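Local coordinates for protein serpin-12 (Manduca sexta, PDB 6CJ7) that probably inhibits serine proteases by the serpin mechanism and controls the prophenoloxidase activation system in larval hemolymph, at residues N35-P40 with F275-D280; P40-I45 with N169-K174; T163-V168 with P313-A318; A201-T206 with E271-S276. All blocks are in the same frame, centred on the assembly; numbering follows the deposited sequence.

Contact 1: residues N35-P40 with F275-D280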
loop_
_atom_site.group_PDB
_atom_site.type_symbol
_atom_site.label_atom_id
_atom_site.label_comp_id
_atom_site.label_asym_id
_atom_site.label_seq_id
_atom_site.Cartn_x
_atom_site.Cartn_y
_atom_site.Cartn_z
ATOM N N ASN A 35 8.224 12.576 1.199
ATOM C CA ASN A 35 8.017 11.167 0.874
ATOM C C ASN A 35 6.626 10.724 1.301
ATOM O O ASN A 35 6.136 11.092 2.374
ATOM C CB ASN A 35 9.061 10.295 1.573
ATOM C CG ASN A 35 10.428 10.412 0.946
ATOM O OD1 ASN A 35 10.555 10.891 -0.169
ATOM N ND2 ASN A 35 11.452 9.993 1.670
ATOM N N LEU A 36 5.987 9.930 0.453
ATOM C CA LEU A 36 4.670 9.399 0.764
ATOM C C LEU A 36 4.588 7.971 0.255
ATOM O O LEU A 36 4.958 7.696 -0.890
ATOM C CB LEU A 36 3.576 10.263 0.135
ATOM C CG LEU A 36 2.158 9.957 0.605
ATOM C CD1 LEU A 36 1.955 10.493 2.015
ATOM C CD2 LEU A 36 1.141 10.543 -0.369
ATOM N N ALA A 37 4.088 7.068 1.099
ATOM C CA ALA A 37 3.995 5.659 0.739
ATOM C C ALA A 37 2.735 5.077 1.353
ATOM O O ALA A 37 2.407 5.389 2.500
ATOM C CB ALA A 37 5.214 4.880 1.234
ATOM N N ALA A 38 2.038 4.234 0.591
ATOM C CA ALA A 38 0.858 3.555 1.104
ATOM C C ALA A 38 0.539 2.397 0.180
ATOM O O ALA A 38 0.996 2.349 -0.967
ATOM C CB ALA A 38 -0.356 4.483 1.206
ATOM N N SER A 39 -0.259 1.469 0.686
ATOM C CA SER A 39 -0.702 0.340 -0.133
ATOM C C SER A 39 -2.157 0.507 -0.539
ATOM O O SER A 39 -3.039 0.389 0.320
ATOM C CB SER A 39 -0.533 -0.971 0.628
ATOM O OG SER A 39 -1.133 -2.042 -0.121
ATOM N N PRO A 40 -2.472 0.756 -1.817
ATOM C CA PRO A 40 -3.889 0.745 -2.223
ATOM C C PRO A 40 -4.573 -0.568 -1.906
ATOM O O PRO A 40 -5.770 -0.576 -1.577
ATOM C CB PRO A 40 -3.829 1.007 -3.735
ATOM C CG PRO A 40 -2.527 1.774 -3.909
ATOM C CD PRO A 40 -1.579 1.127 -2.928
ATOM N N PHE A 275 16.433 2.771 -1.883
ATOM C CA PHE A 275 15.654 3.420 -0.837
ATOM C C PHE A 275 14.935 2.377 0.002
ATOM O O PHE A 275 14.722 1.238 -0.421
ATOM C CB PHE A 275 14.660 4.440 -1.416
ATOM C CG PHE A 275 13.593 3.845 -2.283
ATOM C CD1 PHE A 275 12.423 3.324 -1.734
ATOM C CD2 PHE A 275 13.735 3.833 -3.660
ATOM C CE1 PHE A 275 11.436 2.776 -2.546
ATOM C CE2 PHE A 275 12.755 3.307 -4.473
ATOM C CZ PHE A 275 11.602 2.767 -3.926
ATOM N N SER A 276 14.581 2.788 1.210
ATOM C CA SER A 276 13.661 2.038 2.055
ATOM C C SER A 276 12.720 3.053 2.681
ATOM O O SER A 276 13.182 3.978 3.356
ATOM C CB SER A 276 14.422 1.248 3.128
ATOM O OG SER A 276 13.534 0.473 3.916
ATOM N N ILE A 277 11.419 2.914 2.441
ATOM C CA ILE A 277 10.446 3.905 2.891
ATOM C C ILE A 277 9.422 3.218 3.786
ATOM O O ILE A 277 8.880 2.168 3.431
ATOM C CB ILE A 277 9.788 4.628 1.696
ATOM C CG1 ILE A 277 8.834 5.716 2.195
ATOM C CG2 ILE A 277 9.090 3.667 0.738
ATOM C CD1 ILE A 277 8.344 6.621 1.095
ATOM N N LYS A 278 9.192 3.796 4.964
ATOM C CA LYS A 278 8.208 3.286 5.912
ATOM C C LYS A 278 7.217 4.390 6.217
ATOM O O LYS A 278 7.618 5.526 6.497
ATOM C CB LYS A 278 8.873 2.823 7.212
ATOM C CG LYS A 278 7.882 2.399 8.287
ATOM C CD LYS A 278 8.511 2.399 9.670
ATOM C CE LYS A 278 7.914 1.297 10.527
ATOM N NZ LYS A 278 6.454 1.160 10.276
ATOM N N ALA A 279 5.932 4.057 6.187
ATOM C CA ALA A 279 4.897 5.017 6.537
ATOM C C ALA A 279 3.931 4.364 7.506
ATOM O O ALA A 279 3.483 3.242 7.271
ATOM C CB ALA A 279 4.150 5.510 5.298
ATOM N N ASP A 280 3.614 5.067 8.590
ATOM C CA ASP A 280 2.546 4.683 9.514
ATOM C C ASP A 280 1.470 5.755 9.444
ATOM O O ASP A 280 1.758 6.938 9.674
ATOM C CB ASP A 280 3.060 4.557 10.949
ATOM C CG ASP A 280 4.217 3.600 11.084
ATOM O OD1 ASP A 280 5.197 3.971 11.762
ATOM O OD2 ASP A 280 4.151 2.479 10.536
#

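Contact 2: residues P40-I45 with N169-K174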
loop_
_atom_site.group_PDB
_atom_site.type_symbol
_atom_site.label_atom_id
_atom_site.label_comp_id
_atom_site.label_asym_id
_atom_site.label_seq_id
_atom_site.Cartn_x
_atom_site.Cartn_y
_atom_site.Cartn_z
ATOM N N PRO A 40 -2.472 0.756 -1.817
ATOM C CA PRO A 40 -3.889 0.745 -2.223
ATOM C C PRO A 40 -4.573 -0.568 -1.906
ATOM O O PRO A 40 -5.770 -0.576 -1.577
ATOM C CB PRO A 40 -3.829 1.007 -3.735
ATOM C CG PRO A 40 -2.527 1.774 -3.909
ATOM C CD PRO A 40 -1.579 1.127 -2.928
ATOM N N PHE A 41 -3.833 -1.678 -1.975
ATOM C CA PHE A 41 -4.375 -2.984 -1.606
ATOM C C PHE A 41 -4.834 -3.006 -0.145
ATOM O O PHE A 41 -5.993 -3.344 0.147
ATOM C CB PHE A 41 -3.313 -4.055 -1.904
ATOM C CG PHE A 41 -3.663 -5.426 -1.430
ATOM C CD1 PHE A 41 -4.702 -6.132 -2.018
ATOM C CD2 PHE A 41 -2.952 -6.019 -0.404
ATOM C CE1 PHE A 41 -5.032 -7.407 -1.581
ATOM C CE2 PHE A 41 -3.271 -7.294 0.036
ATOM C CZ PHE A 41 -4.309 -7.989 -0.557
ATOM N N SER A 42 -3.955 -2.611 0.784
ATOM C CA SER A 42 -4.300 -2.658 2.204
ATOM C C SER A 42 -5.453 -1.723 2.527
ATOM O O SER A 42 -6.307 -2.046 3.358
ATOM C CB SER A 42 -3.102 -2.267 3.074
ATOM O OG SER A 42 -1.967 -3.050 2.815
ATOM N N ILE A 43 -5.468 -0.541 1.917
ATOM C CA ILE A 43 -6.525 0.420 2.225
ATOM C C ILE A 43 -7.864 -0.085 1.702
ATOM O O ILE A 43 -8.900 0.069 2.360
ATOM C CB ILE A 43 -6.166 1.806 1.658
ATOM C CG1 ILE A 43 -4.920 2.343 2.350
ATOM C CG2 ILE A 43 -7.343 2.765 1.801
ATOM C CD1 ILE A 43 -4.327 3.579 1.693
ATOM N N THR A 44 -7.867 -0.707 0.519
ATOM C CA THR A 44 -9.102 -1.278 -0.011
ATOM C C THR A 44 -9.561 -2.467 0.830
ATOM O O THR A 44 -10.760 -2.604 1.112
ATOM C CB THR A 44 -8.903 -1.681 -1.481
ATOM O OG1 THR A 44 -8.438 -0.551 -2.232
ATOM C CG2 THR A 44 -10.219 -2.150 -2.094
ATOM N N ILE A 45 -8.618 -3.319 1.261
ATOM C CA ILE A 45 -8.958 -4.481 2.092
ATOM C C ILE A 45 -9.655 -4.037 3.369
ATOM O O ILE A 45 -10.632 -4.658 3.812
ATOM C CB ILE A 45 -7.693 -5.309 2.408
ATOM C CG1 ILE A 45 -7.246 -6.105 1.185
ATOM C CG2 ILE A 45 -7.955 -6.262 3.584
ATOM C CD1 ILE A 45 -8.035 -7.381 0.985
ATOM N N ASN A 169 -4.059 -2.730 9.062
ATOM C CA ASN A 169 -3.709 -3.341 7.784
ATOM C C ASN A 169 -2.307 -2.869 7.457
ATOM O O ASN A 169 -2.095 -1.672 7.230
ATOM C CB ASN A 169 -4.693 -2.956 6.683
ATOM C CG ASN A 169 -6.092 -3.460 6.971
ATOM O OD1 ASN A 169 -6.889 -2.794 7.658
ATOM N ND2 ASN A 169 -6.394 -4.662 6.470
ATOM N N ALA A 170 -1.363 -3.790 7.504
ATOM C CA ALA A 170 0.050 -3.463 7.337
ATOM C C ALA A 170 0.629 -4.316 6.222
ATOM O O ALA A 170 0.167 -5.432 5.967
ATOM C CB ALA A 170 0.801 -3.697 8.643
ATOM N N VAL A 171 1.643 -3.787 5.540
ATOM C CA VAL A 171 2.267 -4.559 4.461
ATOM C C VAL A 171 3.745 -4.202 4.371
ATOM O O VAL A 171 4.134 -3.036 4.515
ATOM C CB VAL A 171 1.541 -4.340 3.116
ATOM C CG1 VAL A 171 1.650 -2.908 2.659
ATOM C CG2 VAL A 171 2.100 -5.293 2.057
ATOM N N TYR A 172 4.566 -5.232 4.158
ATOM C CA TYR A 172 6.013 -5.097 3.966
ATOM C C TYR A 172 6.399 -5.828 2.694
ATOM O O TYR A 172 5.983 -6.974 2.489
ATOM C CB TYR A 172 6.781 -5.688 5.152
ATOM C CG TYR A 172 8.250 -5.933 4.896
ATOM C CD1 TYR A 172 9.127 -4.875 4.734
ATOM C CD2 TYR A 172 8.768 -7.219 4.868
ATOM C CE1 TYR A 172 10.486 -5.091 4.515
ATOM C CE2 TYR A 172 10.129 -7.449 4.646
ATOM C CZ TYR A 172 10.974 -6.376 4.479
ATOM O OH TYR A 172 12.322 -6.585 4.273
ATOM N N PHE A 173 7.202 -5.187 1.845
ATOM C CA PHE A 173 7.720 -5.868 0.663
ATOM C C PHE A 173 9.213 -5.647 0.521
ATOM O O PHE A 173 9.686 -4.511 0.596
ATOM C CB PHE A 173 7.034 -5.404 -0.633
ATOM C CG PHE A 173 7.491 -6.164 -1.856
ATOM C CD1 PHE A 173 8.497 -5.664 -2.678
ATOM C CD2 PHE A 173 6.928 -7.386 -2.173
ATOM C CE1 PHE A 173 8.930 -6.359 -3.793
ATOM C CE2 PHE A 173 7.351 -8.093 -3.287
ATOM C CZ PHE A 173 8.353 -7.582 -4.109
ATOM N N LYS A 174 9.946 -6.735 0.292
ATOM C CA LYS A 174 11.325 -6.673 -0.180
ATOM C C LYS A 174 11.487 -7.819 -1.160
ATOM O O LYS A 174 11.361 -8.982 -0.769
ATOM C CB LYS A 174 12.326 -6.794 0.972
ATOM C CG LYS A 174 13.754 -6.298 0.628
ATOM C CD LYS A 174 14.538 -7.289 -0.178
ATOM C CE LYS A 174 15.842 -6.674 -0.672
ATOM N NZ LYS A 174 16.463 -7.551 -1.690
HETATM O O HOH W 1 -2.260 -5.355 4.470
#

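Contact 3: residues T163-V168 with P313-A318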
loop_
_atom_site.group_PDB
_atom_site.type_symbol
_atom_site.label_atom_id
_atom_site.label_comp_id
_atom_site.label_asym_id
_atom_site.label_seq_id
_atom_site.Cartn_x
_atom_site.Cartn_y
_atom_site.Cartn_z
ATOM N N THR A 163 -12.538 2.320 23.891
ATOM C CA THR A 163 -12.229 1.871 22.537
ATOM C C THR A 163 -13.110 0.695 22.159
ATOM O O THR A 163 -13.277 -0.245 22.942
ATOM C CB THR A 163 -10.755 1.467 22.443
ATOM O OG1 THR A 163 -9.956 2.606 22.776
ATOM C CG2 THR A 163 -10.394 0.954 21.038
ATOM N N GLN A 164 -13.671 0.748 20.954
ATOM C CA GLN A 164 -14.556 -0.306 20.474
ATOM C C GLN A 164 -13.901 -1.201 19.438
ATOM O O GLN A 164 -14.067 -2.425 19.488
ATOM C CB GLN A 164 -15.838 0.299 19.892
ATOM C CG GLN A 164 -16.609 1.085 20.940
ATOM C CD GLN A 164 -18.049 1.304 20.572
ATOM O OE1 GLN A 164 -18.841 1.761 21.406
ATOM N NE2 GLN A 164 -18.405 0.990 19.336
ATOM N N MET A 165 -13.143 -0.632 18.500
ATOM C CA MET A 165 -12.648 -1.417 17.380
ATOM C C MET A 165 -11.407 -0.745 16.816
ATOM O O MET A 165 -11.445 0.442 16.491
ATOM C CB MET A 165 -13.720 -1.556 16.285
ATOM C CG MET A 165 -13.395 -2.607 15.260
ATOM S SD MET A 165 -14.546 -2.552 13.862
ATOM C CE MET A 165 -16.075 -2.085 14.622
ATOM N N VAL A 166 -10.328 -1.506 16.686
ATOM C CA VAL A 166 -9.091 -1.030 16.079
ATOM C C VAL A 166 -8.840 -1.879 14.844
ATOM O O VAL A 166 -8.649 -3.098 14.948
ATOM C CB VAL A 166 -7.908 -1.120 17.049
ATOM C CG1 VAL A 166 -6.608 -0.721 16.323
ATOM C CG2 VAL A 166 -8.138 -0.238 18.257
ATOM N N MET A 167 -8.837 -1.245 13.678
ATOM C CA MET A 167 -8.530 -1.935 12.440
ATOM C C MET A 167 -7.074 -1.686 12.059
ATOM O O MET A 167 -6.612 -0.540 12.086
ATOM C CB MET A 167 -9.489 -1.477 11.346
ATOM C CG MET A 167 -10.960 -1.596 11.809
ATOM S SD MET A 167 -12.063 -1.543 10.424
ATOM C CE MET A 167 -11.827 -3.174 9.728
ATOM N N VAL A 168 -6.352 -2.758 11.730
ATOM C CA VAL A 168 -4.953 -2.661 11.307
ATOM C C VAL A 168 -4.766 -3.380 9.980
ATOM O O VAL A 168 -5.260 -4.496 9.771
ATOM C CB VAL A 168 -3.959 -3.210 12.362
ATOM C CG1 VAL A 168 -4.074 -2.465 13.650
ATOM C CG2 VAL A 168 -4.140 -4.696 12.584
ATOM N N PRO A 313 -20.958 -1.782 17.076
ATOM C CA PRO A 313 -19.690 -1.072 17.280
ATOM C C PRO A 313 -19.478 -0.059 16.169
ATOM O O PRO A 313 -20.175 -0.045 15.157
ATOM C CB PRO A 313 -18.645 -2.187 17.225
ATOM C CG PRO A 313 -19.255 -3.181 16.254
ATOM C CD PRO A 313 -20.758 -3.127 16.492
ATOM N N GLN A 314 -18.512 0.827 16.384
ATOM C CA GLN A 314 -18.009 1.665 15.303
ATOM C C GLN A 314 -16.493 1.577 15.289
ATOM O O GLN A 314 -15.872 1.045 16.216
ATOM C CB GLN A 314 -18.463 3.127 15.433
ATOM C CG GLN A 314 -17.853 3.887 16.588
ATOM C CD GLN A 314 -18.633 3.736 17.874
ATOM O OE1 GLN A 314 -19.828 3.374 17.870
ATOM N NE2 GLN A 314 -17.969 3.989 18.988
ATOM N N VAL A 315 -15.897 2.097 14.214
ATOM C CA VAL A 315 -14.439 2.098 14.085
ATOM C C VAL A 315 -13.865 3.177 14.992
ATOM O O VAL A 315 -14.206 4.358 14.861
ATOM C CB VAL A 315 -14.003 2.326 12.634
ATOM C CG1 VAL A 315 -12.466 2.385 12.558
ATOM C CG2 VAL A 315 -14.554 1.219 11.718
ATOM N N SER A 316 -13.020 2.770 15.939
ATOM C CA SER A 316 -12.349 3.739 16.798
ATOM C C SER A 316 -11.043 4.217 16.194
ATOM O O SER A 316 -10.715 5.409 16.292
ATOM C CB SER A 316 -12.065 3.144 18.181
ATOM O OG SER A 316 -13.246 2.601 18.737
ATOM N N SER A 317 -10.274 3.304 15.616
ATOM C CA SER A 317 -9.004 3.633 14.994
ATOM C C SER A 317 -8.868 2.790 13.735
ATOM O O SER A 317 -9.247 1.616 13.731
ATOM C CB SER A 317 -7.825 3.359 15.942
ATOM O OG SER A 317 -7.833 4.274 17.025
ATOM N N ALA A 318 -8.368 3.402 12.665
ATOM C CA ALA A 318 -8.098 2.715 11.405
ATOM C C ALA A 318 -6.661 3.045 11.039
ATOM O O ALA A 318 -6.348 4.199 10.722
ATOM C CB ALA A 318 -9.063 3.158 10.303
HETATM O O HOH W 2 -18.759 4.856 21.158
#

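Contact 4: residues A201-T206 with E271-S276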
loop_
_atom_site.group_PDB
_atom_site.type_symbol
_atom_site.label_atom_id
_atom_site.label_comp_id
_atom_site.label_asym_id
_atom_site.label_seq_id
_atom_site.Cartn_x
_atom_site.Cartn_y
_atom_site.Cartn_z
ATOM N N ALA A 201 23.107 10.296 -2.768
ATOM C CA ALA A 201 22.351 9.056 -2.674
ATOM C C ALA A 201 23.115 7.946 -3.389
ATOM O O ALA A 201 24.018 8.195 -4.201
ATOM C CB ALA A 201 20.935 9.194 -3.269
ATOM N N SER A 202 22.753 6.708 -3.063
ATOM C CA SER A 202 23.371 5.518 -3.648
ATOM C C SER A 202 22.556 5.053 -4.849
ATOM O O SER A 202 21.467 4.490 -4.695
ATOM C CB SER A 202 23.480 4.406 -2.608
ATOM O OG SER A 202 24.416 4.751 -1.604
ATOM N N PHE A 203 23.090 5.256 -6.043
ATOM C CA PHE A 203 22.403 4.897 -7.273
ATOM C C PHE A 203 22.879 3.530 -7.749
ATOM O O PHE A 203 24.057 3.349 -8.084
ATOM C CB PHE A 203 22.633 5.954 -8.349
ATOM C CG PHE A 203 21.916 7.244 -8.081
ATOM C CD1 PHE A 203 22.503 8.237 -7.309
ATOM C CD2 PHE A 203 20.654 7.462 -8.598
ATOM C CE1 PHE A 203 21.850 9.431 -7.068
ATOM C CE2 PHE A 203 19.999 8.646 -8.367
ATOM C CZ PHE A 203 20.601 9.639 -7.595
ATOM N N MET A 204 21.964 2.572 -7.765
ATOM C CA MET A 204 22.205 1.306 -8.436
ATOM C C MET A 204 22.191 1.534 -9.940
ATOM O O MET A 204 21.440 2.367 -10.450
ATOM C CB MET A 204 21.116 0.314 -8.043
ATOM C CG MET A 204 20.964 0.225 -6.561
ATOM S SD MET A 204 19.785 -1.073 -6.111
ATOM C CE MET A 204 18.269 -0.335 -6.770
ATOM N N GLN A 205 23.028 0.791 -10.664
ATOM C CA GLN A 205 23.176 1.037 -12.091
ATOM C C GLN A 205 23.207 -0.276 -12.858
ATOM O O GLN A 205 23.828 -1.247 -12.416
ATOM C CB GLN A 205 24.458 1.824 -12.403
ATOM C CG GLN A 205 24.556 3.166 -11.732
ATOM C CD GLN A 205 25.895 3.812 -11.992
ATOM O OE1 GLN A 205 26.237 4.830 -11.391
ATOM N NE2 GLN A 205 26.665 3.217 -12.890
ATOM N N THR A 206 22.539 -0.293 -14.008
ATOM C CA THR A 206 22.629 -1.410 -14.944
ATOM C C THR A 206 22.197 -0.919 -16.316
ATOM O O THR A 206 21.600 0.153 -16.457
ATOM C CB THR A 206 21.770 -2.610 -14.517
ATOM O OG1 THR A 206 22.156 -3.761 -15.283
ATOM C CG2 THR A 206 20.290 -2.336 -14.765
ATOM N N GLU A 271 19.800 4.335 -13.828
ATOM C CA GLU A 271 20.378 4.707 -12.543
ATOM C C GLU A 271 19.221 4.913 -11.584
ATOM O O GLU A 271 18.417 5.832 -11.775
ATOM C CB GLU A 271 21.226 5.972 -12.643
ATOM C CG GLU A 271 22.399 5.784 -13.605
ATOM C CD GLU A 271 23.302 7.002 -13.722
ATOM O OE1 GLU A 271 23.176 7.949 -12.924
ATOM O OE2 GLU A 271 24.148 7.014 -14.636
ATOM N N LEU A 272 19.138 4.055 -10.567
ATOM C CA LEU A 272 17.992 4.023 -9.649
ATOM C C LEU A 272 18.471 4.118 -8.203
ATOM O O LEU A 272 19.188 3.231 -7.747
ATOM C CB LEU A 272 17.169 2.741 -9.871
ATOM C CG LEU A 272 15.893 2.629 -9.042
ATOM C CD1 LEU A 272 14.853 3.620 -9.535
ATOM C CD2 LEU A 272 15.337 1.201 -9.084
ATOM N N PRO A 273 18.088 5.151 -7.432
ATOM C CA PRO A 273 18.523 5.216 -6.033
ATOM C C PRO A 273 17.957 4.058 -5.225
ATOM O O PRO A 273 16.778 3.706 -5.330
ATOM C CB PRO A 273 17.965 6.562 -5.553
ATOM C CG PRO A 273 17.318 7.206 -6.689
ATOM C CD PRO A 273 17.151 6.241 -7.807
ATOM N N LYS A 274 18.828 3.462 -4.409
ATOM C CA LYS A 274 18.370 2.592 -3.337
ATOM C C LYS A 274 17.517 3.383 -2.364
ATOM O O LYS A 274 17.850 4.524 -2.022
ATOM C CB LYS A 274 19.557 2.006 -2.547
ATOM C CG LYS A 274 20.367 0.970 -3.248
ATOM C CD LYS A 274 20.833 -0.088 -2.259
ATOM C CE LYS A 274 22.116 0.298 -1.560
ATOM N NZ LYS A 274 22.645 -0.850 -0.768
ATOM N N PHE A 275 16.433 2.771 -1.883
ATOM C CA PHE A 275 15.654 3.420 -0.837
ATOM C C PHE A 275 14.935 2.377 0.002
ATOM O O PHE A 275 14.722 1.238 -0.421
ATOM C CB PHE A 275 14.660 4.440 -1.416
ATOM C CG PHE A 275 13.593 3.845 -2.283
ATOM C CD1 PHE A 275 12.423 3.324 -1.734
ATOM C CD2 PHE A 275 13.735 3.833 -3.660
ATOM C CE1 PHE A 275 11.436 2.776 -2.546
ATOM C CE2 PHE A 275 12.755 3.307 -4.473
ATOM C CZ PHE A 275 11.602 2.767 -3.926
ATOM N N SER A 276 14.581 2.788 1.210
ATOM C CA SER A 276 13.661 2.038 2.055
ATOM C C SER A 276 12.720 3.053 2.681
ATOM O O SER A 276 13.182 3.978 3.356
ATOM C CB SER A 276 14.422 1.248 3.128
ATOM O OG SER A 276 13.534 0.473 3.916
#

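Contact 1: residues N35-P40 with F275-D280
Ile277 and Ala279 rise from the long strand 265-282 to meet Ala37, an example of two layers of the serpin fold stacking through methyl groups. Residues 275-280 form part of the large A sheet. Strand 36-38, which pairs with strand 370-377 in the B-sheet layer, passes over them with its axis 6.5 Å away and an N-to-C angle of 71°, too steep for backbone pairing. Ile277 touches both Asn35 and Ala37. Its CG1 stands anti to the backbone N (chi1 -177°) and chi2 is also extended, which carries CD1 away from its own strand, between two neighbours, the methyl of Ala37 at 3.6 Å from CD1 and the CB of Asn35. The CG1 and CG2 atoms of Ile277 also border Ala37 CB, leaving this methyl against the flank of the isoleucine. Replacing Ile277 with an alanine would probably leave a gap beneath Asn35 CB and Ala37 CB where CD1 now fits. The amide of Asn35 is occupied in another direction: OD1 accepts from Met378 N and ND2 donates to Asp379 O, leaving CB as the part that rests on the isoleucine. Alternation along both strands sorts the rest. Leu36 and Ala38 turn their side chains to Phe25 of helix 19-31, while Lys278 and Asp280 project from the other face of their strand and form a salt bridge, with NZ on the syn side of OD2. At the Ala279 end the methyl meets the oxygen end of a backbone carbonyl, Ala279 CB being 3.3 Å from Ala37 O.

Contact 2: residues P40-I45 with N169-K174
The first turns of the helix that begins at Pro40 run nearly antiparallel to strand 169-174, at 161° with the segment axes 8.0 Å apart, and come closest where the CA atoms of Ser42 and Asn169 are 5.7 Å from each other. This is a helix laid against the central A sheet, in the region known in serpins as the shutter. Ser42 CB faces Asn169 CB at 4.0 Å, while Ser42 OG, set beside the backbone N by a chi1 of -55°, leans over Val171 and lies 3.6 Å from Val171 CG1. That methyl is placed to meet it by a chi1 of 64°, which wedges CG1 between the valine's own backbone N and carbonyl carbon. A water completes the polar side: Ser42 OG donates to it at 2.9 Å, and it passes a hydrogen on to Ala170 O. One turn later the side chains of Ile45 and Asn169 cross obliquely, with Ile45 CG2 3.7 Å from Asn169 ND2, although the amide's own polar partner is Asn97 OD1 on strand 92-102. Within the helix, Ile45 CG1 lies over one face of the Phe41 ring, offset toward its rim, and Pro40 O is gripped by Thr44 N and Thr44 OG1 from opposite faces of its plane. His320 ties the same region together, with ND1 bonded to Asn169 O and NE2 to Ser39 N. Across these two segments the direct contacts are van der Waals and the polar link runs through one water, which is consistent with a region where the sheet opens in serpins.

Contact 3: residues T163-V168 with P313-A318
Ser316 OG accepts two backbone bonds at once, from Gln164 N at 2.9 Å and from Met165 N at 3.2 Å, clamping the entry to two parallel strands of the serpin A sheet. The grip is returned by Met165 O, which receives both Ser316 N (2.9 Å) and Ser317 N in its carbonyl plane. Regular parallel pairing follows, with Met167 N bonded almost straight to Ser317 O (2.9 Å, 172° at the hydrogen). Ser316 places its hydroxyl beside its own backbone N with chi1 at -52°, pointing it at the two N-H groups. With an alanine in its place, Gln164 N and Met165 N would probably lose their common acceptor and the turn before the strand be left to drift. Outside this core the amides of Gln164 and Gln314 cross with their planes 33° apart. The apolar packing is made by the two methionines: Met165 runs past Gln314 O and bends at its end, so that CE meets Pro313, 3.7 Å from its CB, while Val99 of strand 92-102 touches both methionines. Met167 also reaches Leu46 and Leu50 of helix 40-51, and meets Val315 nearly at a right angle, its SD 3.9 Å from Val315 CG2.

Contact 4: residues A201-T206 with E271-S276
Met204 and Leu272 form the hydrogen-bonded pair at the middle of an antiparallel ladder, exchanging both backbone bonds at 2.9 Å: Leu272 N to Met204 O and Met204 N to Leu272 O. The two are unlike. Leu272 N lies in the carbonyl plane of its acceptor, whereas Met204 N sits above that of Leu272, 43° out of it. Pro273 has no N-H to give, and the next donor is Lys274 N, which reaches Ser202 O at 2.8 Å nearly along the C=O axis. Two carbonyls also receive CA-H contacts, Ser202 O from Pro273 and Met204 O from Glu271. The side chains follow the pairing. Pro273 lies over a face of the Phe203 ring, with CG 3.5 Å from Phe203 CE2. Gln205 and Glu271 run side by side, their amide and carboxylate stacked with planes 18° apart; Arg189 serves both, by a hydrogen bond to Gln205 OE1 and a weak, long ion pair with Glu271 OE1. Met204 crosses Lys274 tightly, its CG 3.4 Å from Lys274 CG, and Lys274 NZ goes on to a salt bridge with Glu328. These strands are the central pair of the serpin C sheet: strand 187-192 flanks 201-206, strand 351-354 flanks 271-273, and Ile326 of strand 317-326 packs against both Met204 and Leu272.

Contacts 1 to 3 involve strands of the A sheet, and contact 4 lies in the C sheet, reached along strand 265-282. Contacts 1 and 2 share Pro40, with centres about 10 Å apart, and touch where Ser39 CB meets Val171 CG1 at 3.6 Å. Strand 165-174 carries contact 2 directly into contact 3, whose centre is about 18 Å away, while strand 265-282 links contact 1 to contact 4 through Phe275 and Ser276. Contacts 3 and 4 mark opposite ends, their centres about 39 Å apart. The reactive loop expected in a serpin leaves strand 317-326 at the contact 4 end; the direct pairing of strands 165-174 and 317-326 is consistent with a loop not yet inserted.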